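Local coordinates for protein diaminobutyrate-pyruvate transaminase and L-2,4-diaminobutyrate decarboxylase (Vibrio parahaemolyticus, PDB 2QMA) that probably uses pyridoxal phosphate to decarboxylate L-2,4-diaminobutyrate through this C-terminal domain of a longer protein that is also assigned transaminase activity, at residues A[268-273]-A[458-463]; A[405-410]-A[416-421]; A[468-473]-A[483-488]. All blocks are in the same frame, centred on the assembly; numbering follows the deposited sequence.

All three contacts involve the four-stranded antiparallel sheet of the small C-terminal part of the fold. Contact 1 lies on one face of it and is partly buried. It is mainly polar, and ties strand 458-462 to a loop of the large sheet region. Contacts 2 and 3 are buried and apolar. They pack helices 389-411 and 479-495 on the other face. These two contacts share a core: I410 of contact 2 touches L486 of contact 3, and V406 touches F470. Contacts 1 and 3 meet through the salt bridge of D270 with K469. H271 of contact 1 packs on A420 in the 416-421 segment.

Contact 1: A[268-273]-A[458-463]; sequences TTDHGA and GETIVD
T460 reaches from strand 458-462 to D270 in the loop 268-273, and the two side chains approach from opposite directions. The threonine CB lies beside the carboxylate, 3.5 Å from D270 OD2. Its methyl CG2 comes within 3.8 Å of D270 CG. Its hydroxyl OG1, placed opposite the backbone N (chi1 -166°), is the polar tip. OG1 donates a hydrogen bond of 2.7 Å to D270 OD2. The donor sits well above the carboxylate plane, 56° out of it. A water also donates to D270 OD2, at 2.7 Å, and reaches I461 O, so it bridges the loop to the strand backbone. The second carboxylate oxygen, OD1, is held by a salt bridge to K469 on the neighbouring strand. The carboxylate is thus gripped at both oxygens. D270 lies about 11 Å, side chain to side chain, from K325, the predicted cofactor lysine. Beside this polar pair, H271 CE1 only skims V462 CG1, at 4.5 Å. H271, T460 and V462 all touch L428 of strand 426-431. The loop follows strand 258-265 of the large mixed sheet. The contact thus docks the small C-terminal sheet on the large domain, as in fold-type I pyridoxal phosphate enzymes.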
ATOM      1  N   THR A 268     -10.178 -19.278   7.535  1.00 16.71           N
ATOM      2  CA  THR A 268     -11.253 -18.657   6.738  1.00 18.23           C
ATOM      3  C   THR A 268     -11.849 -17.445   7.512  1.00 19.17           C
ATOM      4  O   THR A 268     -11.666 -17.343   8.750  1.00 17.96           O
ATOM      5  CB  THR A 268     -12.373 -19.676   6.447  1.00 18.59           C
ATOM      6  OG1 THR A 268     -12.990 -20.095   7.676  1.00 20.34           O
ATOM      7  CG2 THR A 268     -11.819 -20.910   5.703  1.00 19.45           C
ATOM      8  N   THR A 269     -12.524 -16.532   6.793  1.00 19.22           N
ATOM      9  CA  THR A 269     -12.917 -15.228   7.385  1.00 19.61           C
ATOM     10  C   THR A 269     -13.947 -15.383   8.504  1.00 20.04           C
ATOM     11  O   THR A 269     -13.801 -14.754   9.560  1.00 20.00           O
ATOM     12  CB  THR A 269     -13.394 -14.196   6.303  1.00 19.96           C
ATOM     13  OG1 THR A 269     -12.315 -13.927   5.411  1.00 20.22           O
ATOM     14  CG2 THR A 269     -13.854 -12.855   6.943  1.00 19.80           C
ATOM     15  N   ASP A 270     -14.950 -16.239   8.291  1.00 18.86           N
ATOM     16  CA  ASP A 270     -16.021 -16.434   9.261  1.00 18.76           C
ATOM     17  C   ASP A 270     -15.765 -17.509  10.324  1.00 18.35           C
ATOM     18  O   ASP A 270     -15.984 -17.251  11.532  1.00 18.04           O
ATOM     19  CB  ASP A 270     -17.357 -16.697   8.551  1.00 18.98           C
ATOM     20  CG  ASP A 270     -17.863 -15.476   7.759  1.00 20.79           C
ATOM     21  OD1 ASP A 270     -17.570 -14.292   8.128  1.00 16.69           O
ATOM     22  OD2 ASP A 270     -18.567 -15.701   6.747  1.00 23.23           O
ATOM     23  N   HIS A 271     -15.329 -18.698   9.882  1.00 16.33           N
ATOM     24  CA  HIS A 271     -15.096 -19.827  10.774  1.00 16.88           C
ATOM     25  C   HIS A 271     -13.711 -19.853  11.407  1.00 16.08           C
ATOM     26  O   HIS A 271     -13.522 -20.419  12.486  1.00 15.90           O
ATOM     27  CB  HIS A 271     -15.385 -21.167  10.053  1.00 17.25           C
ATOM     28  CG  HIS A 271     -16.843 -21.369   9.755  1.00 18.41           C
ATOM     29  ND1 HIS A 271     -17.675 -22.116  10.565  1.00 22.00           N
ATOM     30  CD2 HIS A 271     -17.621 -20.899   8.758  1.00 18.01           C
ATOM     31  CE1 HIS A 271     -18.900 -22.099  10.078  1.00 17.79           C
ATOM     32  NE2 HIS A 271     -18.897 -21.370   8.983  1.00 22.09           N
ATOM     33  N   GLY A 272     -12.715 -19.289  10.734  1.00 15.77           N
ATOM     34  CA  GLY A 272     -11.344 -19.515  11.187  1.00 14.72           C
ATOM     35  C   GLY A 272     -10.846 -20.926  10.900  1.00 14.80           C
ATOM     36  O   GLY A 272      -9.872 -21.359  11.472  1.00 14.34           O
ATOM     37  N   ALA A 273     -11.541 -21.653  10.024  1.00 15.13           N
ATOM     38  CA  ALA A 273     -11.155 -23.010   9.635  1.00 14.41           C
ATOM     39  C   ALA A 273      -9.807 -23.005   8.870  1.00 13.32           C
ATOM     40  O   ALA A 273      -9.507 -22.059   8.116  1.00 12.58           O
ATOM     41  CB  ALA A 273     -12.264 -23.612   8.742  1.00 15.49           C
ATOM     42  N   GLY A 458     -19.787  -8.579  13.886  1.00 22.02           N
ATOM     43  CA  GLY A 458     -19.782  -9.115  12.507  1.00 23.37           C
ATOM     44  C   GLY A 458     -21.149  -9.717  12.187  1.00 25.00           C
ATOM     45  O   GLY A 458     -21.911 -10.037  13.092  1.00 24.18           O
ATOM     46  N   GLU A 459     -21.480  -9.873  10.904  1.00 26.38           N
ATOM     47  CA  GLU A 459     -22.706 -10.587  10.576  1.00 28.61           C
ATOM     48  C   GLU A 459     -22.481 -11.420   9.353  1.00 29.06           C
ATOM     49  O   GLU A 459     -21.856 -10.971   8.397  1.00 29.48           O
ATOM     50  CB  GLU A 459     -23.955  -9.673  10.468  1.00 28.84           C
ATOM     51  CG  GLU A 459     -24.376  -9.218   9.093  1.00 31.06           C
ATOM     52  CD  GLU A 459     -25.761  -8.559   9.096  1.00 30.47           C
ATOM     53  OE1 GLU A 459     -26.732  -9.173   8.574  1.00 28.24           O
ATOM     54  OE2 GLU A 459     -25.884  -7.444   9.643  1.00 32.40           O
ATOM     55  N   THR A 460     -22.915 -12.669   9.406  1.00 29.68           N
ATOM     56  CA  THR A 460     -22.743 -13.520   8.245  1.00 30.29           C
ATOM     57  C   THR A 460     -23.929 -14.465   8.069  1.00 30.65           C
ATOM     58  O   THR A 460     -24.977 -14.270   8.677  1.00 30.19           O
ATOM     59  CB  THR A 460     -21.376 -14.223   8.262  1.00 30.10           C
ATOM     60  OG1 THR A 460     -21.112 -14.788   6.968  1.00 32.33           O
ATOM     61  CG2 THR A 460     -21.287 -15.302   9.395  1.00 29.03           C
ATOM     62  N   ILE A 461     -23.796 -15.443   7.183  1.00 31.63           N
ATOM     63  CA  ILE A 461     -24.845 -16.421   7.016  1.00 33.02           C
ATOM     64  C   ILE A 461     -24.302 -17.818   7.309  1.00 32.90           C
ATOM     65  O   ILE A 461     -23.266 -18.217   6.794  1.00 33.50           O
ATOM     66  CB  ILE A 461     -25.507 -16.305   5.632  1.00 33.44           C
ATOM     67  CG1 ILE A 461     -26.144 -14.914   5.466  1.00 35.56           C
ATOM     68  CG2 ILE A 461     -26.551 -17.411   5.449  1.00 35.01           C
ATOM     69  CD1 ILE A 461     -25.670 -14.197   4.203  1.00 36.17           C
ATOM     70  N   VAL A 462     -24.990 -18.550   8.170  1.00 33.33           N
ATOM     71  CA  VAL A 462     -24.509 -19.873   8.572  1.00 34.18           C
ATOM     72  C   VAL A 462     -25.685 -20.799   8.444  1.00 34.54           C
ATOM     73  O   VAL A 462     -26.650 -20.664   9.196  1.00 34.15           O
ATOM     74  CB  VAL A 462     -24.009 -19.891  10.042  1.00 34.00           C
ATOM     75  CG1 VAL A 462     -23.300 -21.204  10.346  1.00 34.80           C
ATOM     76  CG2 VAL A 462     -23.085 -18.727  10.316  1.00 34.46           C
ATOM     77  N   ASP A 463     -25.627 -21.732   7.490  1.00 34.87           N
ATOM     78  CA  ASP A 463     -26.775 -22.603   7.224  1.00 36.28           C
ATOM     79  C   ASP A 463     -28.010 -21.788   6.843  1.00 35.37           C
ATOM     80  O   ASP A 463     -29.127 -22.040   7.320  1.00 35.39           O
ATOM     81  CB  ASP A 463     -27.090 -23.478   8.450  1.00 37.62           C
ATOM     82  CG  ASP A 463     -25.943 -24.403   8.825  1.00 41.27           C
ATOM     83  OD1 ASP A 463     -24.954 -24.476   8.066  1.00 45.67           O
ATOM     84  OD2 ASP A 463     -26.035 -25.067   9.883  1.00 45.13           O
TER
HETATM   85  O   HOH W   1     -20.215 -17.869   7.126  1.00 53.43           O

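Contact 2: A[405-410]-A[416-421]; sequences EVADMI and FELLAE
I410 and L418 bring their CA atoms to 6.0 Å where the axes of helix segment 405-410 and strand 416-418 come to 8.2 Å, at 132° between their directions. The chain leaves the helix, turns, and comes back along it as an edge strand. I410 covers most of the helix side of the contact. Its CG2 methyl does the touching. With CG1 beside the backbone N (chi1 -69°), CG2 is turned out to the strand. It meets F416 CB at 3.8 Å and also lies 3.9 Å from L418 N. The same methyl lies 4.1 Å from L418 CB, so it spans two strand residues whose CB atoms both face the helix. Only the base of F416 takes part. Its ring leads away to I489 on helix 479-495. L418 works with its branch tips. Its extended first torsion (chi1 178°) carries CD1 to within 4.0 Å of A407 CB, one turn before I410. CD2 lies alongside, 4.1 Å from A407 O. V427 of the next strand touches both I410 and L418. No hydrogen bond joins the two segments. The polar groups are at the margins. E417 points away from the helix and forms a salt bridge with R430 on the adjacent strand. R411 bridges D408 and E421, and probably offsets the like charges of these two carboxylates. This is a helix-turn-strand unit with an apolar interface. It leads into the small C-terminal alpha/beta region, where helices pack on one face of the antiparallel sheet.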
ATOM      1  N   GLU A 405     -14.018 -20.882  25.393  1.00 20.22           N
ATOM      2  CA  GLU A 405     -14.724 -20.473  26.610  1.00 20.44           C
ATOM      3  C   GLU A 405     -15.954 -19.597  26.337  1.00 19.26           C
ATOM      4  O   GLU A 405     -16.996 -19.765  26.987  1.00 18.94           O
ATOM      5  CB  GLU A 405     -13.754 -19.752  27.537  1.00 21.39           C
ATOM      6  CG  GLU A 405     -12.758 -20.694  28.212  1.00 24.87           C
ATOM      7  CD  GLU A 405     -11.780 -19.953  29.104  1.00 30.65           C
ATOM      8  OE1 GLU A 405     -11.758 -18.693  29.113  1.00 31.24           O
ATOM      9  OE2 GLU A 405     -11.023 -20.648  29.798  1.00 34.48           O
ATOM     10  N   VAL A 406     -15.819 -18.658  25.400  1.00 19.03           N
ATOM     11  CA  VAL A 406     -16.932 -17.800  24.961  1.00 18.51           C
ATOM     12  C   VAL A 406     -18.016 -18.619  24.262  1.00 18.33           C
ATOM     13  O   VAL A 406     -19.184 -18.438  24.554  1.00 17.73           O
ATOM     14  CB  VAL A 406     -16.452 -16.613  24.100  1.00 16.92           C
ATOM     15  CG1 VAL A 406     -17.657 -15.803  23.459  1.00 19.08           C
ATOM     16  CG2 VAL A 406     -15.536 -15.717  24.941  1.00 15.73           C
ATOM     17  N   ALA A 407     -17.620 -19.530  23.364  1.00 19.30           N
ATOM     18  CA  ALA A 407     -18.581 -20.455  22.752  1.00 20.27           C
ATOM     19  C   ALA A 407     -19.356 -21.191  23.835  1.00 20.64           C
ATOM     20  O   ALA A 407     -20.579 -21.241  23.767  1.00 21.88           O
ATOM     21  CB  ALA A 407     -17.911 -21.431  21.779  1.00 20.06           C
ATOM     22  N   ASP A 408     -18.669 -21.699  24.864  1.00 21.35           N
ATOM     23  CA  ASP A 408     -19.339 -22.391  25.984  1.00 22.76           C
ATOM     24  C   ASP A 408     -20.317 -21.494  26.729  1.00 23.19           C
ATOM     25  O   ASP A 408     -21.405 -21.920  27.114  1.00 23.41           O
ATOM     26  CB  ASP A 408     -18.315 -22.945  26.981  1.00 23.52           C
ATOM     27  CG  ASP A 408     -17.697 -24.243  26.515  1.00 26.45           C
ATOM     28  OD1 ASP A 408     -18.283 -24.901  25.622  1.00 28.76           O
ATOM     29  OD2 ASP A 408     -16.627 -24.603  27.044  1.00 30.47           O
HETATM   30  N   MSE A 409     -19.914 -20.249  26.948  1.00 22.24           N
HETATM   31  CA  MSE A 409     -20.744 -19.286  27.636  1.00 22.61           C
HETATM   32  C   MSE A 409     -22.034 -19.033  26.843  1.00 22.28           C
HETATM   33  O   MSE A 409     -23.121 -18.930  27.440  1.00 22.15           O
HETATM   34  CB  MSE A 409     -19.935 -18.004  27.843  1.00 22.47           C
HETATM   35  CG  MSE A 409     -20.609 -16.887  28.632  1.00 22.16           C
HETATM   36 SE   MSE A 409     -19.543 -15.248  28.315  0.70 25.28          SE
HETATM   37  CE  MSE A 409     -17.823 -16.020  28.694  1.00 16.16           C
ATOM     38  N   ILE A 410     -21.920 -18.962  25.512  1.00 21.17           N
ATOM     39  CA  ILE A 410     -23.103 -18.768  24.655  1.00 22.09           C
ATOM     40  C   ILE A 410     -24.002 -20.031  24.653  1.00 22.69           C
ATOM     41  O   ILE A 410     -25.232 -19.937  24.672  1.00 22.24           O
ATOM     42  CB  ILE A 410     -22.684 -18.341  23.249  1.00 21.45           C
ATOM     43  CG1 ILE A 410     -22.108 -16.920  23.316  1.00 21.61           C
ATOM     44  CG2 ILE A 410     -23.853 -18.386  22.251  1.00 20.79           C
ATOM     45  CD1 ILE A 410     -21.368 -16.496  22.086  1.00 20.74           C
ATOM     46  N   PHE A 416     -29.313 -16.912  23.662  1.00 25.43           N
ATOM     47  CA  PHE A 416     -28.544 -17.002  22.420  1.00 24.70           C
ATOM     48  C   PHE A 416     -28.527 -18.435  21.921  1.00 24.54           C
ATOM     49  O   PHE A 416     -28.869 -19.356  22.660  1.00 25.08           O
ATOM     50  CB  PHE A 416     -27.106 -16.487  22.613  1.00 24.20           C
ATOM     51  CG  PHE A 416     -27.047 -15.038  23.040  1.00 22.95           C
ATOM     52  CD1 PHE A 416     -27.127 -14.031  22.092  1.00 22.39           C
ATOM     53  CD2 PHE A 416     -26.969 -14.694  24.393  1.00 21.80           C
ATOM     54  CE1 PHE A 416     -27.116 -12.676  22.461  1.00 22.10           C
ATOM     55  CE2 PHE A 416     -26.955 -13.349  24.793  1.00 21.32           C
ATOM     56  CZ  PHE A 416     -27.032 -12.335  23.830  1.00 23.75           C
ATOM     57  N   GLU A 417     -28.139 -18.600  20.668  1.00 24.13           N
ATOM     58  CA  GLU A 417     -27.916 -19.908  20.090  1.00 24.53           C
ATOM     59  C   GLU A 417     -26.550 -19.920  19.400  1.00 23.76           C
ATOM     60  O   GLU A 417     -26.279 -19.113  18.514  1.00 22.78           O
ATOM     61  CB  GLU A 417     -29.030 -20.254  19.115  1.00 23.97           C
ATOM     62  CG  GLU A 417     -28.735 -21.493  18.267  1.00 26.37           C
ATOM     63  CD  GLU A 417     -29.826 -21.807  17.243  1.00 27.41           C
ATOM     64  OE1 GLU A 417     -30.532 -20.876  16.775  1.00 27.50           O
ATOM     65  OE2 GLU A 417     -29.938 -23.004  16.882  1.00 32.30           O
ATOM     66  N   LEU A 418     -25.690 -20.838  19.827  1.00 23.46           N
ATOM     67  CA  LEU A 418     -24.406 -21.005  19.211  1.00 23.20           C
ATOM     68  C   LEU A 418     -24.609 -21.654  17.823  1.00 24.17           C
ATOM     69  O   LEU A 418     -25.293 -22.687  17.715  1.00 25.19           O
ATOM     70  CB  LEU A 418     -23.482 -21.838  20.119  1.00 22.72           C
ATOM     71  CG  LEU A 418     -22.076 -22.141  19.580  1.00 23.66           C
ATOM     72  CD1 LEU A 418     -21.225 -20.883  19.614  1.00 23.14           C
ATOM     73  CD2 LEU A 418     -21.406 -23.253  20.348  1.00 21.44           C
ATOM     74  N   LEU A 419     -24.026 -21.059  16.776  1.00 23.54           N
ATOM     75  CA  LEU A 419     -24.189 -21.574  15.390  1.00 24.02           C
ATOM     76  C   LEU A 419     -23.006 -22.393  14.763  1.00 24.79           C
ATOM     77  O   LEU A 419     -23.166 -23.016  13.703  1.00 24.47           O
ATOM     78  CB  LEU A 419     -24.610 -20.439  14.455  1.00 23.03           C
ATOM     79  CG  LEU A 419     -26.032 -19.912  14.735  1.00 22.62           C
ATOM     80  CD1 LEU A 419     -26.254 -18.556  14.078  1.00 22.03           C
ATOM     81  CD2 LEU A 419     -27.111 -20.936  14.312  1.00 21.08           C
ATOM     82  N   ALA A 420     -21.848 -22.389  15.408  1.00 24.87           N
ATOM     83  CA  ALA A 420     -20.702 -23.206  14.969  1.00 24.98           C
ATOM     84  C   ALA A 420     -19.737 -23.437  16.121  1.00 25.49           C
ATOM     85  O   ALA A 420     -19.659 -22.634  17.065  1.00 24.64           O
ATOM     86  CB  ALA A 420     -19.969 -22.547  13.781  1.00 25.47           C
ATOM     87  N   GLU A 421     -19.019 -24.554  16.071  1.00 25.29           N
ATOM     88  CA  GLU A 421     -17.997 -24.789  17.065  1.00 25.80           C
ATOM     89  C   GLU A 421     -16.795 -24.046  16.526  1.00 25.68           C
ATOM     90  O   GLU A 421     -16.482 -24.182  15.332  1.00 26.68           O
ATOM     91  CB  GLU A 421     -17.716 -26.293  17.239  1.00 25.79           C
ATOM     92  CG  GLU A 421     -18.858 -27.105  17.894  1.00 25.81           C
ATOM     93  CD  GLU A 421     -19.310 -26.588  19.258  1.00 29.79           C
ATOM     94  OE1 GLU A 421     -18.489 -25.980  19.999  1.00 29.85           O
ATOM     95  OE2 GLU A 421     -20.511 -26.783  19.585  1.00 30.24           O
TER

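Contact 3: A[468-473]-A[483-488]; sequences LKFTIL and ESLLSK
F470 on strand 465-471 points its ring at L485 and L486 on helix 479-495. The backbones stay far apart. The nearest CA atoms, those of F470 and L485, are 10.3 Å apart, and side chains fill the distance. The tight part is the far end of the ring. L485 CD2 sits 3.7 Å from F470 CE1 and equally close to CZ, while L485 CG follows at 4.0 Å from F470 CZ. The leucine methyl therefore straddles one ring bond. It meets the ring obliquely. L485 gets there by an extended first torsion (chi1 -177°), which sends its branch straight out from the helix to the strand. L486 starts out along the flank, but its end bends inward and brings CD2 to 4.1 Å from F470 CZ. The ring is enclosed by more than these two leucines: F429 meets it edge-to-face, and V406 and I104 also touch it. The selenomethionine M409 of helix 389-411 packs against L486. The loose side is the outer face of the helix. E483 and S487 are exposed there and stay clear of the strand. K488 NZ gives only a weak hydrogen bond to S484 OG one turn back, and its ion pair with D102 is long and weak. No hydrogen bond or charge joins the two segments. The helix is held to this strand by dispersion and by burial of apolar surface, so this part of the interface rests on shape fit between a ring and two leucine branches, with other packing from helix 389-411 and F416.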
ATOM      1  N   LEU A 468     -24.615 -13.483  13.995  1.00 22.96           N
ATOM      2  CA  LEU A 468     -23.661 -12.503  14.514  1.00 22.30           C
ATOM      3  C   LEU A 468     -22.296 -13.149  14.663  1.00 21.36           C
ATOM      4  O   LEU A 468     -22.202 -14.346  14.842  1.00 22.28           O
ATOM      5  CB  LEU A 468     -24.114 -12.006  15.879  1.00 21.49           C
ATOM      6  CG  LEU A 468     -25.516 -11.362  15.857  1.00 22.70           C
ATOM      7  CD1 LEU A 468     -25.951 -11.203  17.287  1.00 19.72           C
ATOM      8  CD2 LEU A 468     -25.483 -10.025  15.126  1.00 20.41           C
ATOM      9  N   LYS A 469     -21.257 -12.323  14.605  1.00 21.64           N
ATOM     10  CA  LYS A 469     -19.877 -12.768  14.706  1.00 20.41           C
ATOM     11  C   LYS A 469     -19.012 -11.900  15.618  1.00 19.41           C
ATOM     12  O   LYS A 469     -19.029 -10.657  15.537  1.00 19.51           O
ATOM     13  CB  LYS A 469     -19.219 -12.847  13.307  1.00 21.76           C
ATOM     14  CG  LYS A 469     -17.724 -13.152  13.347  1.00 19.88           C
ATOM     15  CD  LYS A 469     -17.158 -13.453  11.920  1.00 20.22           C
ATOM     16  CE  LYS A 469     -17.113 -12.199  11.043  1.00 17.81           C
ATOM     17  NZ  LYS A 469     -16.396 -12.530   9.736  1.00 19.55           N
ATOM     18  N   PHE A 470     -18.257 -12.584  16.468  1.00 18.07           N
ATOM     19  CA  PHE A 470     -17.135 -12.032  17.195  1.00 17.98           C
ATOM     20  C   PHE A 470     -15.888 -12.541  16.444  1.00 17.94           C
ATOM     21  O   PHE A 470     -15.737 -13.760  16.212  1.00 18.24           O
ATOM     22  CB  PHE A 470     -17.017 -12.600  18.633  1.00 17.68           C
ATOM     23  CG  PHE A 470     -18.133 -12.241  19.605  1.00 17.64           C
ATOM     24  CD1 PHE A 470     -18.997 -11.159  19.413  1.00 19.86           C
ATOM     25  CD2 PHE A 470     -18.244 -12.974  20.791  1.00 17.07           C
ATOM     26  CE1 PHE A 470     -20.003 -10.846  20.405  1.00 16.98           C
ATOM     27  CE2 PHE A 470     -19.214 -12.665  21.769  1.00 18.31           C
ATOM     28  CZ  PHE A 470     -20.102 -11.615  21.561  1.00 17.20           C
ATOM     29  N   THR A 471     -14.990 -11.618  16.129  1.00 17.31           N
ATOM     30  CA  THR A 471     -13.613 -11.924  15.773  1.00 18.99           C
ATOM     31  C   THR A 471     -12.722 -11.477  16.924  1.00 17.46           C
ATOM     32  O   THR A 471     -12.430 -10.267  17.096  1.00 18.63           O
ATOM     33  CB  THR A 471     -13.242 -11.249  14.442  1.00 18.68           C
ATOM     34  OG1 THR A 471     -14.159 -11.719  13.449  1.00 19.49           O
ATOM     35  CG2 THR A 471     -11.812 -11.646  14.005  1.00 20.78           C
ATOM     36  N   ILE A 472     -12.376 -12.430  17.782  1.00 18.53           N
ATOM     37  CA  ILE A 472     -11.595 -12.105  18.977  1.00 17.85           C
ATOM     38  C   ILE A 472     -10.108 -11.924  18.648  1.00 18.08           C
ATOM     39  O   ILE A 472      -9.412 -12.870  18.233  1.00 19.56           O
ATOM     40  CB  ILE A 472     -11.760 -13.155  20.100  1.00 17.81           C
ATOM     41  CG1 ILE A 472     -13.249 -13.460  20.349  1.00 17.48           C
ATOM     42  CG2 ILE A 472     -11.040 -12.652  21.392  1.00 15.75           C
ATOM     43  CD1 ILE A 472     -13.513 -14.816  21.088  1.00 18.73           C
ATOM     44  N   LEU A 473      -9.619 -10.706  18.809  1.00 18.58           N
ATOM     45  CA  LEU A 473      -8.217 -10.442  18.494  1.00 18.40           C
ATOM     46  C   LEU A 473      -7.457  -9.910  19.670  1.00 17.68           C
ATOM     47  O   LEU A 473      -6.324 -10.293  19.900  1.00 16.98           O
ATOM     48  CB  LEU A 473      -8.045  -9.479  17.319  1.00 19.01           C
ATOM     49  CG  LEU A 473      -8.475  -9.892  15.900  1.00 21.43           C
ATOM     50  CD1 LEU A 473      -8.151  -8.788  14.871  1.00 19.52           C
ATOM     51  CD2 LEU A 473      -7.882 -11.259  15.475  1.00 20.53           C
ATOM     52  N   GLU A 483     -19.145 -11.405  29.226  1.00 15.52           N
ATOM     53  CA  GLU A 483     -20.417 -11.419  29.913  1.00 16.45           C
ATOM     54  C   GLU A 483     -21.173 -10.114  29.703  1.00 16.25           C
ATOM     55  O   GLU A 483     -22.361 -10.109  29.374  1.00 15.70           O
ATOM     56  CB  GLU A 483     -20.224 -11.671  31.413  1.00 17.89           C
ATOM     57  CG  GLU A 483     -19.808 -13.079  31.653  1.00 21.60           C
ATOM     58  CD  GLU A 483     -19.663 -13.432  33.121  1.00 28.52           C
ATOM     59  OE1 GLU A 483     -19.440 -12.528  33.976  1.00 29.84           O
ATOM     60  OE2 GLU A 483     -19.747 -14.645  33.402  1.00 32.52           O
ATOM     61  N   SER A 484     -20.477  -9.009  29.904  1.00 16.09           N
ATOM     62  CA  SER A 484     -21.063  -7.696  29.649  1.00 16.78           C
ATOM     63  C   SER A 484     -21.428  -7.446  28.163  1.00 15.82           C
ATOM     64  O   SER A 484     -22.453  -6.787  27.898  1.00 16.03           O
ATOM     65  CB  SER A 484     -20.154  -6.601  30.190  1.00 17.56           C
ATOM     66  OG  SER A 484     -20.404  -5.396  29.513  1.00 20.85           O
ATOM     67  N   LEU A 485     -20.591  -7.925  27.227  1.00 15.65           N
ATOM     68  CA  LEU A 485     -20.892  -7.820  25.804  1.00 15.51           C
ATOM     69  C   LEU A 485     -22.181  -8.580  25.450  1.00 14.52           C
ATOM     70  O   LEU A 485     -23.069  -8.043  24.803  1.00 13.83           O
ATOM     71  CB  LEU A 485     -19.693  -8.257  24.931  1.00 15.96           C
ATOM     72  CG  LEU A 485     -19.871  -8.120  23.406  1.00 17.65           C
ATOM     73  CD1 LEU A 485     -20.374  -6.709  23.014  1.00 13.86           C
ATOM     74  CD2 LEU A 485     -18.543  -8.439  22.742  1.00 16.94           C
ATOM     75  N   LEU A 486     -22.314  -9.809  25.932  1.00 14.26           N
ATOM     76  CA  LEU A 486     -23.551 -10.584  25.711  1.00 14.20           C
ATOM     77  C   LEU A 486     -24.773  -9.930  26.391  1.00 14.22           C
ATOM     78  O   LEU A 486     -25.868  -9.950  25.846  1.00 13.42           O
ATOM     79  CB  LEU A 486     -23.387 -12.026  26.184  1.00 14.69           C
ATOM     80  CG  LEU A 486     -22.374 -12.845  25.377  1.00 14.20           C
ATOM     81  CD1 LEU A 486     -22.078 -14.123  26.146  1.00 19.15           C
ATOM     82  CD2 LEU A 486     -22.961 -13.189  24.026  1.00 15.25           C
ATOM     83  N   SER A 487     -24.573  -9.383  27.586  1.00 14.27           N
ATOM     84  CA  SER A 487     -25.631  -8.635  28.265  1.00 14.87           C
ATOM     85  C   SER A 487     -26.115  -7.418  27.448  1.00 15.04           C
ATOM     86  O   SER A 487     -27.309  -7.205  27.324  1.00 15.01           O
ATOM     87  CB  SER A 487     -25.175  -8.181  29.643  1.00 14.54           C
ATOM     88  OG  SER A 487     -26.303  -7.685  30.361  1.00 14.42           O
ATOM     89  N   LYS A 488     -25.160  -6.662  26.887  1.00 15.77           N
ATOM     90  CA  LYS A 488     -25.426  -5.488  26.039  1.00 16.73           C
ATOM     91  C   LYS A 488     -26.230  -5.892  24.832  1.00 15.96           C
ATOM     92  O   LYS A 488     -27.165  -5.190  24.455  1.00 16.73           O
ATOM     93  CB  LYS A 488     -24.105  -4.892  25.516  1.00 16.76           C
ATOM     94  CG  LYS A 488     -23.276  -4.188  26.545  1.00 21.36           C
ATOM     95  CD  LYS A 488     -22.019  -3.634  25.890  1.00 26.30           C
ATOM     96  CE  LYS A 488     -20.814  -3.793  26.783  1.00 27.83           C
ATOM     97  NZ  LYS A 488     -20.699  -2.767  27.824  1.00 28.62           N
TER